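Local atomic coordinates of glutamate--cysteine ligase GshA (Methylobacillus flagellatus KT, PDB entry 3K1T), a protein that probably acts as a ligase joining glutamate to cysteine, the step that makes gamma-glutamylcysteine, a precursor of glutathione. Residues A46-P59 with R401-L413. Residues are numbered along the deposited sequence; the frame is centred on the assembly and turned at random.
Sequences ASVDLRNAGFKLAP and RFYAYGVVARLAL. With SO4 (sulfate ion), chain B.
With CG anti to the backbone N (chi1 -175°), Asn52 extends its amide to the hydroxyl of Tyr405, whose CG lies anti to the carbonyl carbon (chi1 -73°), bringing the end of the ring to the strands. Here a beta hairpin, part of an antiparallel sheet, packs one face against helix 398-421. Segment 401-413 runs at 121° to strand 46-52, whose alternate residues, pointing to the helix, meet successive turns. Val48 rests on Ala409 and Ala412, where the small methyls let strand and helix come close: the CA atoms of Val48 and Ala409 are 5.7 Å apart. Leu50 splits its branches, CD1 lying against Tyr405 CB and CD2 against Val408 CG1. Val408, branched at CB, touches both strands: its CG1 also meets Pro59 CD at 3.6 Å, while CG2 touches Leu57 CD2. Leu57 CD1 packs obliquely on the Tyr405 ring, 3.7 Å from CE1. Beyond this apolar core, polar groups take over near the turn. Arg401, salt-bridged through NE to Asp396, gives the Tyr405 hydroxyl a second donor, NH1. Asn52 suits the strand end because its amide works both ways: OD1 accepts from Gly54 N in an Asx turn, and ND2 donates almost straight to Tyr405 OH, 3.1 Å away.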
loop_
_atom_site.group_PDB
_atom_site.type_symbol
_atom_site.label_atom_id
_atom_site.label_comp_id
_atom_site.label_asym_id
_atom_site.label_seq_id
_atom_site.Cartn_x
_atom_site.Cartn_y
_atom_site.Cartn_z
ATOM N N ALA A 46 -3.267 14.335 -0.025
ATOM C CA ALA A 46 -3.002 15.491 0.818
ATOM C C ALA A 46 -1.524 15.609 1.124
ATOM O O ALA A 46 -0.779 14.611 1.101
ATOM C CB ALA A 46 -3.801 15.378 2.141
ATOM N N SER A 47 -1.104 16.818 1.464
ATOM C CA SER A 47 0.228 17.027 2.024
ATOM C C SER A 47 0.139 17.909 3.254
ATOM O O SER A 47 -0.736 18.806 3.339
ATOM C CB SER A 47 1.200 17.624 1.008
ATOM O OG SER A 47 0.845 18.924 0.628
ATOM N N VAL A 48 1.011 17.639 4.234
ATOM C CA VAL A 48 1.032 18.426 5.449
ATOM C C VAL A 48 2.461 18.884 5.727
ATOM O O VAL A 48 3.380 18.050 5.751
ATOM C CB VAL A 48 0.476 17.622 6.670
ATOM C CG1 VAL A 48 0.662 18.408 7.982
ATOM C CG2 VAL A 48 -1.002 17.271 6.457
ATOM N N ASP A 49 2.625 20.195 5.886
ATOM C CA ASP A 49 3.885 20.827 6.271
ATOM C C ASP A 49 4.004 20.786 7.794
ATOM O O ASP A 49 3.074 21.229 8.495
ATOM C CB ASP A 49 3.922 22.305 5.893
ATOM C CG ASP A 49 3.935 22.567 4.379
ATOM O OD1 ASP A 49 3.848 21.620 3.578
ATOM O OD2 ASP A 49 4.050 23.768 3.989
ATOM N N LEU A 50 5.147 20.292 8.295
ATOM C CA LEU A 50 5.439 20.309 9.713
ATOM C C LEU A 50 6.636 21.211 10.021
ATOM O O LEU A 50 7.462 21.472 9.146
ATOM C CB LEU A 50 5.787 18.903 10.203
ATOM C CG LEU A 50 4.802 17.754 9.930
ATOM C CD1 LEU A 50 5.442 16.415 10.433
ATOM C CD2 LEU A 50 3.429 18.040 10.578
ATOM N N ARG A 51 6.719 21.639 11.278
ATOM C CA ARG A 51 7.923 22.239 11.837
ATOM C C ARG A 51 8.326 21.543 13.133
ATOM O O ARG A 51 7.507 21.337 14.036
ATOM C CB ARG A 51 7.803 23.742 12.027
ATOM C CG ARG A 51 7.854 24.489 10.696
ATOM C CD ARG A 51 7.967 25.985 10.928
ATOM N NE ARG A 51 8.445 26.645 9.731
ATOM C CZ ARG A 51 8.793 27.919 9.665
ATOM N NH1 ARG A 51 8.667 28.691 10.726
ATOM N NH2 ARG A 51 9.256 28.421 8.509
ATOM N N ASN A 52 9.600 21.159 13.164
ATOM C CA ASN A 52 10.235 20.548 14.340
ATOM C C ASN A 52 11.102 21.635 15.011
ATOM O O ASN A 52 12.147 22.037 14.490
ATOM C CB ASN A 52 11.072 19.371 13.864
ATOM C CG ASN A 52 11.681 18.586 15.007
ATOM O OD1 ASN A 52 11.664 19.036 16.143
ATOM N ND2 ASN A 52 12.255 17.427 14.701
ATOM N N ALA A 53 10.635 22.107 16.157
ATOM C CA ALA A 53 11.277 23.161 16.937
ATOM C C ALA A 53 12.139 22.558 18.052
ATOM O O ALA A 53 12.739 23.296 18.847
ATOM C CB ALA A 53 10.179 24.059 17.544
ATOM N N GLY A 54 12.162 21.227 18.164
ATOM C CA GLY A 54 12.822 20.568 19.313
ATOM C C GLY A 54 11.976 20.603 20.576
ATOM O O GLY A 54 11.897 19.608 21.316
ATOM N N PHE A 55 11.356 21.754 20.844
ATOM C CA PHE A 55 10.409 21.878 21.959
ATOM C C PHE A 55 8.926 21.686 21.563
ATOM O O PHE A 55 8.013 21.749 22.425
ATOM C CB PHE A 55 10.630 23.220 22.672
ATOM C CG PHE A 55 10.414 24.430 21.816
ATOM C CD1 PHE A 55 9.118 24.860 21.509
ATOM C CD2 PHE A 55 11.487 25.169 21.357
ATOM C CE1 PHE A 55 8.905 25.987 20.741
ATOM C CE2 PHE A 55 11.279 26.311 20.582
ATOM C CZ PHE A 55 9.997 26.728 20.289
ATOM N N LYS A 56 8.697 21.407 20.282
ATOM C CA LYS A 56 7.364 21.309 19.706
ATOM C C LYS A 56 7.475 20.639 18.337
ATOM O O LYS A 56 8.463 20.833 17.640
ATOM C CB LYS A 56 6.829 22.771 19.483
ATOM C CG LYS A 56 5.440 22.853 19.225
ATOM C CD LYS A 56 4.878 24.215 19.432
ATOM C CE LYS A 56 3.402 24.173 19.204
ATOM N NZ LYS A 56 2.687 24.811 20.350
ATOM N N LEU A 57 6.451 19.887 17.929
ATOM C CA LEU A 57 6.359 19.314 16.590
ATOM C C LEU A 57 4.911 19.501 16.103
ATOM O O LEU A 57 4.014 18.860 16.613
ATOM C CB LEU A 57 6.760 17.832 16.575
ATOM C CG LEU A 57 6.642 17.136 15.218
ATOM C CD1 LEU A 57 7.586 17.742 14.134
ATOM C CD2 LEU A 57 6.870 15.602 15.419
ATOM N N ALA A 58 4.700 20.413 15.160
ATOM C CA ALA A 58 3.354 20.870 14.833
ATOM C C ALA A 58 3.151 21.037 13.337
ATOM O O ALA A 58 4.078 21.390 12.595
ATOM C CB ALA A 58 2.998 22.218 15.609
ATOM N N PRO A 59 1.934 20.748 12.878
ATOM C CA PRO A 59 1.605 21.059 11.501
ATOM C C PRO A 59 1.322 22.540 11.307
ATOM O O PRO A 59 0.689 23.182 12.174
ATOM C CB PRO A 59 0.347 20.211 11.247
ATOM C CG PRO A 59 -0.342 20.199 12.588
ATOM C CD PRO A 59 0.770 20.220 13.629
ATOM N N ARG A 401 11.914 9.372 14.381
ATOM C CA ARG A 401 11.613 10.735 14.019
ATOM C C ARG A 401 10.555 10.752 12.909
ATOM O O ARG A 401 9.558 11.510 12.985
ATOM C CB ARG A 401 12.892 11.455 13.560
ATOM C CG ARG A 401 12.660 12.873 12.927
ATOM C CD ARG A 401 12.624 13.965 13.934
ATOM N NE ARG A 401 13.937 14.204 14.557
ATOM C CZ ARG A 401 14.906 14.977 14.094
ATOM N NH1 ARG A 401 14.763 15.647 12.964
ATOM N NH2 ARG A 401 16.051 15.072 14.772
ATOM N N PHE A 402 10.772 9.937 11.871
ATOM C CA PHE A 402 9.854 9.932 10.717
ATOM C C PHE A 402 8.512 9.297 11.026
ATOM O O PHE A 402 7.486 9.731 10.489
ATOM C CB PHE A 402 10.568 9.423 9.423
ATOM C CG PHE A 402 11.365 10.503 8.784
ATOM C CD1 PHE A 402 12.632 10.837 9.271
ATOM C CD2 PHE A 402 10.812 11.299 7.806
ATOM C CE1 PHE A 402 13.345 11.881 8.748
ATOM C CE2 PHE A 402 11.534 12.354 7.265
ATOM C CZ PHE A 402 12.792 12.652 7.751
ATOM N N TYR A 403 8.490 8.318 11.940
ATOM C CA TYR A 403 7.231 7.798 12.447
ATOM C C TYR A 403 6.431 8.930 13.118
ATOM O O TYR A 403 5.206 9.081 12.853
ATOM C CB TYR A 403 7.399 6.591 13.399
ATOM C CG TYR A 403 6.085 6.083 13.937
ATOM C CD1 TYR A 403 5.153 5.473 13.098
ATOM C CD2 TYR A 403 5.755 6.203 15.290
ATOM C CE1 TYR A 403 3.943 5.009 13.567
ATOM C CE2 TYR A 403 4.502 5.743 15.777
ATOM C CZ TYR A 403 3.600 5.156 14.902
ATOM O OH TYR A 403 2.363 4.695 15.363
ATOM N N ALA A 404 7.106 9.718 13.967
ATOM C CA ALA A 404 6.462 10.858 14.610
ATOM C C ALA A 404 5.953 11.878 13.573
ATOM O O ALA A 404 4.837 12.370 13.701
ATOM C CB ALA A 404 7.398 11.549 15.652
ATOM N N TYR A 405 6.738 12.159 12.538
ATOM C CA TYR A 405 6.263 13.052 11.471
ATOM C C TYR A 405 4.964 12.500 10.842
ATOM O O TYR A 405 4.000 13.255 10.583
ATOM C CB TYR A 405 7.323 13.235 10.374
ATOM C CG TYR A 405 8.519 14.099 10.737
ATOM C CD1 TYR A 405 8.663 14.642 11.995
ATOM C CD2 TYR A 405 9.520 14.366 9.801
ATOM C CE1 TYR A 405 9.782 15.453 12.313
ATOM C CE2 TYR A 405 10.631 15.169 10.116
ATOM C CZ TYR A 405 10.746 15.713 11.374
ATOM O OH TYR A 405 11.834 16.505 11.719
ATOM N N GLY A 406 4.949 11.201 10.567
ATOM C CA GLY A 406 3.768 10.588 9.945
ATOM C C GLY A 406 2.546 10.554 10.850
ATOM O O GLY A 406 1.407 10.638 10.372
ATOM N N VAL A 407 2.761 10.450 12.161
ATOM C CA VAL A 407 1.654 10.531 13.120
ATOM C C VAL A 407 1.013 11.957 13.133
ATOM O O VAL A 407 -0.212 12.122 12.986
ATOM C CB VAL A 407 2.100 10.117 14.533
ATOM C CG1 VAL A 407 1.032 10.517 15.580
ATOM C CG2 VAL A 407 2.417 8.607 14.602
ATOM N N VAL A 408 1.843 12.990 13.246
ATOM C CA VAL A 408 1.327 14.348 13.315
ATOM C C VAL A 408 0.689 14.723 11.968
ATOM O O VAL A 408 -0.365 15.360 11.929
ATOM C CB VAL A 408 2.415 15.351 13.728
ATOM C CG1 VAL A 408 1.846 16.797 13.776
ATOM C CG2 VAL A 408 3.025 14.909 15.130
ATOM N N ALA A 409 1.275 14.262 10.873
ATOM C CA ALA A 409 0.656 14.497 9.545
ATOM C C ALA A 409 -0.705 13.854 9.394
ATOM O O ALA A 409 -1.633 14.476 8.858
ATOM C CB ALA A 409 1.580 14.036 8.409
ATOM N N ARG A 410 -0.860 12.646 9.920
ATOM C CA ARG A 410 -2.155 11.978 9.929
ATOM C C ARG A 410 -3.194 12.634 10.884
ATOM O O ARG A 410 -4.382 12.607 10.601
ATOM C CB ARG A 410 -2.000 10.483 10.189
ATOM C CG ARG A 410 -1.426 9.715 8.950
ATOM C CD ARG A 410 -1.311 8.245 9.260
ATOM N NE ARG A 410 -0.246 7.985 10.234
ATOM C CZ ARG A 410 -0.203 6.911 11.046
ATOM N NH1 ARG A 410 -1.112 5.931 10.981
ATOM N NH2 ARG A 410 0.801 6.755 11.869
ATOM N N LEU A 411 -2.762 13.209 11.993
ATOM C CA LEU A 411 -3.673 14.012 12.842
ATOM C C LEU A 411 -4.191 15.215 12.073
ATOM O O LEU A 411 -5.387 15.523 12.124
ATOM C CB LEU A 411 -2.986 14.466 14.138
ATOM C CG LEU A 411 -2.519 13.376 15.109
ATOM C CD1 LEU A 411 -1.705 14.054 16.281
ATOM C CD2 LEU A 411 -3.723 12.618 15.655
ATOM N N ALA A 412 -3.295 15.898 11.365
ATOM C CA ALA A 412 -3.698 17.055 10.531
ATOM C C ALA A 412 -4.630 16.607 9.378
ATOM O O ALA A 412 -5.588 17.293 9.039
ATOM C CB ALA A 412 -2.458 17.784 9.989
ATOM N N LEU A 413 -4.346 15.461 8.768
ATOM C CA LEU A 413 -5.248 14.882 7.759
ATOM C C LEU A 413 -6.643 14.610 8.288
ATOM O O LEU A 413 -7.657 14.954 7.645
ATOM C CB LEU A 413 -4.656 13.581 7.185
ATOM C CG LEU A 413 -5.397 12.980 5.998
ATOM C CD1 LEU A 413 -5.073 13.819 4.773
ATOM C CD2 LEU A 413 -4.997 11.486 5.764
HETATM S S SO4 B . 2.623 21.037 -1.654
HETATM O O1 SO4 B . 4.052 21.248 -1.651
HETATM O O2 SO4 B . 2.589 19.628 -1.417
HETATM O O3 SO4 B . 1.963 21.741 -0.578
HETATM O O4 SO4 B . 2.038 21.394 -2.966
#